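Local coordinates for protein taurine:2-oxoglutarate aminotransferase (PDB 6JIX) that probably transfers the amino group of taurine to 2-oxoglutarate, using pyridoxal 5'-phosphate as its cofactor, at residues A[14-19]-A[28-33]; A[372-377]-A[413-418]. All coordinates share one frame; numbering follows the deposited sequence.

How the contacts relate
Contact 1 lies near the surface, its centre about 26 Å from the centre of the chain, and joins the last turn of helix 8-18 to the loop that precedes strand 33-37. Contact 2 is buried, its centre about 16 Å from that of the chain, and pairs strand 370-376 with strand 415-418. They share no helix or strand, and their nearest atoms are about 16 Å apart. Their chemistry follows their place: in contact 1 one hydroxyl bond and a valine on an imidazole bury 159 Å², whereas in contact 2 three backbone bonds, a threonine bond and aliphatic packing bury 419 Å². The second subunit borders contact 1; no other protein chain touches contact 2.

Contact 1: residues A[14-19]-A[28-33]; sequences LHSEYV and GPVKPI
Val30 sets its CG2 methyl over one face of the His15 imidazole, 4.2 Å from the ring centroid and 23° off the ring normal, which meets the geometry of a CH-pi contact. The methyl is offset toward the CD2-NE2 side of the ring, and CG1 of Val30 also approaches His15 CD2, at 3.9 Å. The opposite face of the ring carries Val19 CB, 3.6 Å above its plane, so the imidazole is held between two valines. It gets there because CG of His15 stands anti to the backbone N (chi1 173°), and Val30 meets it with CG2 likewise anti to its own N. The ring's rotation is further fixed by a hydrogen bond between His15 NE2 and Gln21 OE1, which links the contact to a glutamate pocket that Gln21 lines.

One residue along the helix, Ser16 OG donates a hydrogen bond to Gly28 O. The modelled separation is doubtfully short, and at 2.65 Å resolution nothing should be read into its strength. OG also lies 3.8 Å from CG1 of Val30, so that methyl borders both the imidazole and the hydroxyl.

The loose side is at Pro29, which is exposed, its CB directed away from the helix and its side chain no nearer than 5.7 Å to segment 14-19. The main chain at this helix end is also engaged by the second subunit, whose Arg109 bonds to Ser16 O and Val19 O. On the same chain, Val30 also reaches Ala12, and Pro32 packs on Val11 and Ala12.

The chemistry implies a join of two unlike halves: a buried imidazole gripped by aliphatic carbon, and beside it a hydroxyl-to-carbonyl bond that, its modelled length being doubtful, is consistent with tying the returning loop to the helix.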
ATOM      1  N   LEU A  14      21.994   2.777 -13.138  1.00 38.17           N
ATOM      2  CA  LEU A  14      21.030   1.689 -13.002  1.00 37.44           C
ATOM      3  C   LEU A  14      19.627   2.222 -12.732  1.00 37.29           C
ATOM      4  O   LEU A  14      18.639   1.684 -13.244  1.00 38.52           O
ATOM      5  CB  LEU A  14      21.473   0.722 -11.903  1.00 36.91           C
ATOM      6  CG  LEU A  14      22.723  -0.053 -12.314  1.00 37.69           C
ATOM      7  CD1 LEU A  14      22.706  -1.429 -11.735  1.00 36.43           C
ATOM      8  CD2 LEU A  14      22.776  -0.126 -13.822  1.00 39.23           C
ATOM      9  N   HIS A  15      19.513   3.268 -11.913  1.00 36.41           N
ATOM     10  CA  HIS A  15      18.202   3.862 -11.674  1.00 36.82           C
ATOM     11  C   HIS A  15      17.619   4.425 -12.968  1.00 37.84           C
ATOM     12  O   HIS A  15      16.449   4.191 -13.291  1.00 33.87           O
ATOM     13  CB  HIS A  15      18.290   4.952 -10.598  1.00 32.79           C
ATOM     14  CG  HIS A  15      17.014   5.724 -10.418  1.00 36.57           C
ATOM     15  ND1 HIS A  15      16.188   5.555  -9.327  1.00 29.76           N
ATOM     16  CD2 HIS A  15      16.420   6.660 -11.199  1.00 32.40           C
ATOM     17  CE1 HIS A  15      15.140   6.352  -9.446  1.00 30.23           C
ATOM     18  NE2 HIS A  15      15.257   7.034 -10.571  1.00 30.72           N
ATOM     19  N   SER A  16      18.428   5.184 -13.717  1.00 40.30           N
ATOM     20  CA  SER A  16      17.948   5.808 -14.945  1.00 39.63           C
ATOM     21  C   SER A  16      17.505   4.783 -15.972  1.00 35.51           C
ATOM     22  O   SER A  16      16.655   5.079 -16.821  1.00 36.31           O
ATOM     23  CB  SER A  16      19.044   6.685 -15.543  1.00 35.02           C
ATOM     24  OG  SER A  16      18.898   8.012 -15.101  1.00 42.99           O
ATOM     25  N   GLU A  17      18.054   3.575 -15.898  1.00 34.68           N
ATOM     26  CA  GLU A  17      17.856   2.538 -16.898  1.00 34.59           C
ATOM     27  C   GLU A  17      16.797   1.515 -16.502  1.00 35.71           C
ATOM     28  O   GLU A  17      16.096   0.993 -17.377  1.00 34.24           O
ATOM     29  CB  GLU A  17      19.190   1.829 -17.154  1.00 41.36           C
ATOM     30  CG  GLU A  17      19.351   1.121 -18.494  1.00 50.33           C
ATOM     31  CD  GLU A  17      20.629   0.271 -18.553  1.00 54.66           C
ATOM     32  OE1 GLU A  17      20.636  -0.735 -19.306  1.00 55.69           O
ATOM     33  OE2 GLU A  17      21.616   0.608 -17.839  1.00 49.78           O
ATOM     34  N   TYR A  18      16.660   1.221 -15.205  1.00 34.64           N
ATOM     35  CA  TYR A  18      15.873   0.088 -14.738  1.00 33.39           C
ATOM     36  C   TYR A  18      14.772   0.432 -13.743  1.00 27.99           C
ATOM     37  O   TYR A  18      13.928  -0.428 -13.478  1.00 26.96           O
ATOM     38  CB  TYR A  18      16.787  -0.958 -14.081  1.00 33.23           C
ATOM     39  CG  TYR A  18      17.694  -1.697 -15.026  1.00 34.15           C
ATOM     40  CD1 TYR A  18      17.255  -2.829 -15.695  1.00 32.72           C
ATOM     41  CD2 TYR A  18      18.999  -1.277 -15.237  1.00 39.51           C
ATOM     42  CE1 TYR A  18      18.086  -3.517 -16.560  1.00 39.20           C
ATOM     43  CE2 TYR A  18      19.845  -1.966 -16.106  1.00 46.92           C
ATOM     44  CZ  TYR A  18      19.379  -3.084 -16.764  1.00 44.10           C
ATOM     45  OH  TYR A  18      20.202  -3.778 -17.620  1.00 49.32           O
ATOM     46  N   VAL A  19      14.782   1.620 -13.145  1.00 30.43           N
ATOM     47  CA  VAL A  19      13.812   2.016 -12.122  1.00 30.73           C
ATOM     48  C   VAL A  19      12.685   2.790 -12.786  1.00 30.93           C
ATOM     49  O   VAL A  19      12.931   3.640 -13.650  1.00 27.77           O
ATOM     50  CB  VAL A  19      14.471   2.872 -11.016  1.00 28.62           C
ATOM     51  CG1 VAL A  19      13.431   3.338 -10.004  1.00 27.41           C
ATOM     52  CG2 VAL A  19      15.596   2.117 -10.325  1.00 30.12           C
ATOM     53  N   GLY A  28      15.481  10.075 -17.088  1.00 42.98           N
ATOM     54  CA  GLY A  28      16.183  11.321 -16.948  1.00 49.56           C
ATOM     55  C   GLY A  28      17.496  11.159 -16.187  1.00 48.93           C
ATOM     56  O   GLY A  28      17.883  10.051 -15.787  1.00 45.54           O
ATOM     57  N   PRO A  29      18.202  12.269 -15.988  1.00 49.80           N
ATOM     58  CA  PRO A  29      19.304  12.268 -15.019  1.00 43.53           C
ATOM     59  C   PRO A  29      18.759  12.208 -13.595  1.00 43.35           C
ATOM     60  O   PRO A  29      17.619  12.603 -13.325  1.00 43.46           O
ATOM     61  CB  PRO A  29      20.019  13.593 -15.304  1.00 40.94           C
ATOM     62  CG  PRO A  29      18.934  14.487 -15.823  1.00 33.26           C
ATOM     63  CD  PRO A  29      17.939  13.613 -16.539  1.00 35.60           C
ATOM     64  N   VAL A  30      19.599  11.752 -12.661  1.00 39.48           N
ATOM     65  CA  VAL A  30      19.142  11.554 -11.283  1.00 37.60           C
ATOM     66  C   VAL A  30      20.304  11.716 -10.301  1.00 39.95           C
ATOM     67  O   VAL A  30      21.433  11.279 -10.558  1.00 38.95           O
ATOM     68  CB  VAL A  30      18.474  10.174 -11.120  1.00 30.65           C
ATOM     69  CG1 VAL A  30      19.436   9.087 -11.530  1.00 31.57           C
ATOM     70  CG2 VAL A  30      17.995   9.991  -9.699  1.00 30.54           C
ATOM     71  N   LYS A  31      20.007  12.340  -9.158  1.00 35.85           N
ATOM     72  CA  LYS A  31      20.983  12.491  -8.086  1.00 30.65           C
ATOM     73  C   LYS A  31      21.023  11.214  -7.248  1.00 34.66           C
ATOM     74  O   LYS A  31      19.986  10.802  -6.714  1.00 31.83           O
ATOM     75  CB  LYS A  31      20.627  13.694  -7.219  1.00 30.90           C
ATOM     76  CG  LYS A  31      21.832  14.359  -6.540  1.00 41.30           C
ATOM     77  CD  LYS A  31      21.505  15.727  -5.928  1.00 36.97           C
ATOM     78  CE  LYS A  31      20.662  16.597  -6.858  1.00 46.68           C
ATOM     79  NZ  LYS A  31      21.449  17.262  -7.938  1.00 49.61           N
ATOM     80  N   PRO A  32      22.189  10.547  -7.118  1.00 37.67           N
ATOM     81  CA  PRO A  32      22.272   9.355  -6.259  1.00 35.37           C
ATOM     82  C   PRO A  32      22.604   9.702  -4.811  1.00 35.52           C
ATOM     83  O   PRO A  32      23.539  10.467  -4.556  1.00 32.66           O
ATOM     84  CB  PRO A  32      23.384   8.538  -6.922  1.00 33.22           C
ATOM     85  CG  PRO A  32      24.307   9.585  -7.460  1.00 34.18           C
ATOM     86  CD  PRO A  32      23.465  10.802  -7.809  1.00 36.07           C
ATOM     87  N   ILE A  33      21.814   9.191  -3.865  1.00 33.63           N
ATOM     88  CA  ILE A  33      21.966   9.496  -2.448  1.00 27.52           C
ATOM     89  C   ILE A  33      22.574   8.287  -1.752  1.00 30.57           C
ATOM     90  O   ILE A  33      22.079   7.158  -1.892  1.00 30.44           O
ATOM     91  CB  ILE A  33      20.629   9.900  -1.810  1.00 24.30           C
ATOM     92  CG1 ILE A  33      20.158  11.218  -2.419  1.00 27.91           C
ATOM     93  CG2 ILE A  33      20.777  10.070  -0.317  1.00 20.70           C
ATOM     94  CD1 ILE A  33      21.062  12.389  -2.137  1.00 23.19           C
TER

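Contact 2: residues A[372-377]-A[413-418]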
ATOM      1  N   ALA A 372       4.375  27.266   3.997  1.00 18.97           N
ATOM      2  CA  ALA A 372       4.500  27.437   2.555  1.00 22.50           C
ATOM      3  C   ALA A 372       4.442  28.917   2.189  1.00 27.54           C
ATOM      4  O   ALA A 372       3.821  29.729   2.884  1.00 29.44           O
ATOM      5  CB  ALA A 372       3.404  26.671   1.802  1.00 20.65           C
ATOM      6  N   LEU A 373       5.074  29.249   1.069  1.00 25.08           N
ATOM      7  CA  LEU A 373       5.014  30.575   0.479  1.00 24.78           C
ATOM      8  C   LEU A 373       4.269  30.514  -0.850  1.00 32.03           C
ATOM      9  O   LEU A 373       4.523  29.621  -1.675  1.00 27.26           O
ATOM     10  CB  LEU A 373       6.416  31.131   0.261  1.00 25.44           C
ATOM     11  CG  LEU A 373       7.287  31.277   1.514  1.00 29.77           C
ATOM     12  CD1 LEU A 373       8.649  31.863   1.139  1.00 27.85           C
ATOM     13  CD2 LEU A 373       6.598  32.102   2.604  1.00 23.41           C
ATOM     14  N   THR A 374       3.343  31.456  -1.057  1.00 30.25           N
ATOM     15  CA  THR A 374       2.726  31.635  -2.367  1.00 29.04           C
ATOM     16  C   THR A 374       3.587  32.583  -3.196  1.00 30.06           C
ATOM     17  O   THR A 374       3.763  33.754  -2.836  1.00 34.09           O
ATOM     18  CB  THR A 374       1.299  32.157  -2.256  1.00 26.93           C
ATOM     19  OG1 THR A 374       0.507  31.235  -1.495  1.00 25.20           O
ATOM     20  CG2 THR A 374       0.720  32.274  -3.643  1.00 27.11           C
ATOM     21  N   ILE A 375       4.128  32.069  -4.295  1.00 30.80           N
ATOM     22  CA  ILE A 375       4.996  32.828  -5.189  1.00 32.70           C
ATOM     23  C   ILE A 375       4.138  33.462  -6.281  1.00 39.35           C
ATOM     24  O   ILE A 375       3.300  32.796  -6.902  1.00 35.62           O
ATOM     25  CB  ILE A 375       6.078  31.914  -5.790  1.00 31.90           C
ATOM     26  CG1 ILE A 375       6.796  31.160  -4.673  1.00 30.22           C
ATOM     27  CG2 ILE A 375       7.063  32.713  -6.605  1.00 35.45           C
ATOM     28  CD1 ILE A 375       7.293  32.048  -3.551  1.00 24.83           C
ATOM     29  N   VAL A 376       4.353  34.750  -6.525  1.00 40.25           N
ATOM     30  CA  VAL A 376       3.538  35.504  -7.466  1.00 38.44           C
ATOM     31  C   VAL A 376       4.437  36.167  -8.502  1.00 42.02           C
ATOM     32  O   VAL A 376       5.580  36.533  -8.214  1.00 40.27           O
ATOM     33  CB  VAL A 376       2.678  36.564  -6.750  1.00 38.27           C
ATOM     34  CG1 VAL A 376       1.631  35.902  -5.848  1.00 35.01           C
ATOM     35  CG2 VAL A 376       3.573  37.504  -5.965  1.00 37.09           C
ATOM     36  N   LYS A 377       3.912  36.306  -9.727  1.00 40.77           N
ATOM     37  CA  LYS A 377       4.570  37.111 -10.750  1.00 39.74           C
ATOM     38  C   LYS A 377       4.332  38.600 -10.539  1.00 42.58           C
ATOM     39  O   LYS A 377       5.020  39.419 -11.158  1.00 49.22           O
ATOM     40  CB  LYS A 377       4.065  36.711 -12.147  1.00 41.54           C
ATOM     41  CG  LYS A 377       5.097  36.015 -13.041  1.00 47.22           C
ATOM     42  CD  LYS A 377       4.792  36.229 -14.523  1.00 44.66           C
ATOM     43  CE  LYS A 377       5.930  35.742 -15.422  1.00 59.11           C
ATOM     44  NZ  LYS A 377       6.988  36.767 -15.676  1.00 57.72           N
ATOM     45  N   GLU A 413       2.007  23.369  -7.546  1.00 24.65           N
ATOM     46  CA  GLU A 413       1.309  24.553  -8.054  1.00 29.53           C
ATOM     47  C   GLU A 413       2.238  25.760  -7.941  1.00 32.28           C
ATOM     48  O   GLU A 413       3.308  25.759  -8.578  1.00 30.98           O
ATOM     49  CB  GLU A 413      -0.022  24.687  -7.307  1.00 28.27           C
ATOM     50  CG  GLU A 413      -1.079  23.659  -7.687  1.00 29.78           C
ATOM     51  CD  GLU A 413      -0.899  23.109  -9.096  1.00 34.33           C
ATOM     52  OE1 GLU A 413      -0.733  23.905 -10.059  1.00 35.58           O
ATOM     53  OE2 GLU A 413      -0.930  21.868  -9.237  1.00 31.95           O
ATOM     54  N   THR A 414       1.877  26.800  -7.190  1.00 25.47           N
ATOM     55  CA  THR A 414       2.597  28.065  -7.139  1.00 30.22           C
ATOM     56  C   THR A 414       3.296  28.247  -5.795  1.00 33.08           C
ATOM     57  O   THR A 414       3.590  29.381  -5.402  1.00 30.07           O
ATOM     58  CB  THR A 414       1.636  29.241  -7.424  1.00 34.00           C
ATOM     59  OG1 THR A 414       2.343  30.366  -7.957  1.00 33.18           O
ATOM     60  CG2 THR A 414       0.903  29.714  -6.172  1.00 28.96           C
ATOM     61  N   ASN A 415       3.571  27.144  -5.084  1.00 35.80           N
ATOM     62  CA  ASN A 415       4.052  27.200  -3.710  1.00 29.18           C
ATOM     63  C   ASN A 415       5.430  26.591  -3.548  1.00 25.53           C
ATOM     64  O   ASN A 415       5.835  25.692  -4.290  1.00 29.22           O
ATOM     65  CB  ASN A 415       3.104  26.494  -2.755  1.00 20.98           C
ATOM     66  CG  ASN A 415       1.696  26.949  -2.940  1.00 26.61           C
ATOM     67  OD1 ASN A 415       0.893  26.286  -3.619  1.00 26.92           O
ATOM     68  ND2 ASN A 415       1.384  28.118  -2.392  1.00 28.25           N
ATOM     69  N   ILE A 416       6.132  27.110  -2.549  1.00 29.08           N
ATOM     70  CA  ILE A 416       7.312  26.486  -1.979  1.00 29.44           C
ATOM     71  C   ILE A 416       6.939  26.027  -0.581  1.00 29.70           C
ATOM     72  O   ILE A 416       6.425  26.815   0.224  1.00 29.89           O
ATOM     73  CB  ILE A 416       8.517  27.441  -1.950  1.00 27.04           C
ATOM     74  CG1 ILE A 416       8.700  28.102  -3.321  1.00 29.65           C
ATOM     75  CG2 ILE A 416       9.754  26.665  -1.605  1.00 28.32           C
ATOM     76  CD1 ILE A 416       9.859  29.051  -3.413  1.00 22.39           C
ATOM     77  N   ASN A 417       7.164  24.751  -0.304  1.00 30.68           N
ATOM     78  CA  ASN A 417       6.972  24.249   1.045  1.00 32.71           C
ATOM     79  C   ASN A 417       8.220  24.490   1.871  1.00 32.46           C
ATOM     80  O   ASN A 417       9.345  24.459   1.361  1.00 34.50           O
ATOM     81  CB  ASN A 417       6.663  22.750   1.042  1.00 30.96           C
ATOM     82  CG  ASN A 417       5.404  22.420   0.272  1.00 33.80           C
ATOM     83  OD1 ASN A 417       4.423  23.161   0.334  1.00 28.10           O
ATOM     84  ND2 ASN A 417       5.420  21.299  -0.457  1.00 33.54           N
ATOM     85  N   ILE A 418       8.013  24.722   3.161  1.00 26.13           N
ATOM     86  CA  ILE A 418       9.085  24.658   4.135  1.00 26.03           C
ATOM     87  C   ILE A 418       8.544  23.809   5.279  1.00 28.65           C
ATOM     88  O   ILE A 418       7.720  24.270   6.075  1.00 27.82           O
ATOM     89  CB  ILE A 418       9.554  26.034   4.605  1.00 27.83           C
ATOM     90  CG1 ILE A 418      10.054  26.845   3.405  1.00 28.66           C
ATOM     91  CG2 ILE A 418      10.681  25.872   5.607  1.00 29.76           C
ATOM     92  CD1 ILE A 418       9.004  27.817   2.808  1.00 26.73           C
TER
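Ile375 lies slantwise over Ile416, with Ile375 CG1 3.8 Å from Ile416 CG1 and the two CD1 ends also touching; Met395 of helix 395-404 packs against both. Leu373 CG meets Ile418 CD1 at 4.1 Å, and helix 336-357 supplies Leu351 to both side chains. Behind this packing the strands run antiparallel, their axes 165° apart. Leu373 and Ile416 form a hydrogen-bonded pair: Leu373 N reaches Ile416 O at 2.9 Å and Ile416 N reaches Leu373 O at 3.1 Å. Ile375 N adds a bond to Thr414 O at 3.0 Å, with the donor nearly in line with the C=O.

There the ladder gives way to a side chain. With OG1 anti to the backbone N (chi1 -154°), Thr414 OG1 donates to Ile375 O at 2.8 Å in the carbonyl plane, and OG1 also bonds to Ala386 N. Its CG2 touches CG2 of Thr374, 3.6 Å away. A valine at Thr414 would probably leave Ile375 O and Ala386 N without this hydroxyl partner.

Strand 415-418 is outermost of three in this chain, and Asn417 O bonds to OG1 of glutamate-binding Thr409. Main-chain bonds, branched aliphatics packed on one side and a threonine hydroxyl thus together fasten it to strand 370-376.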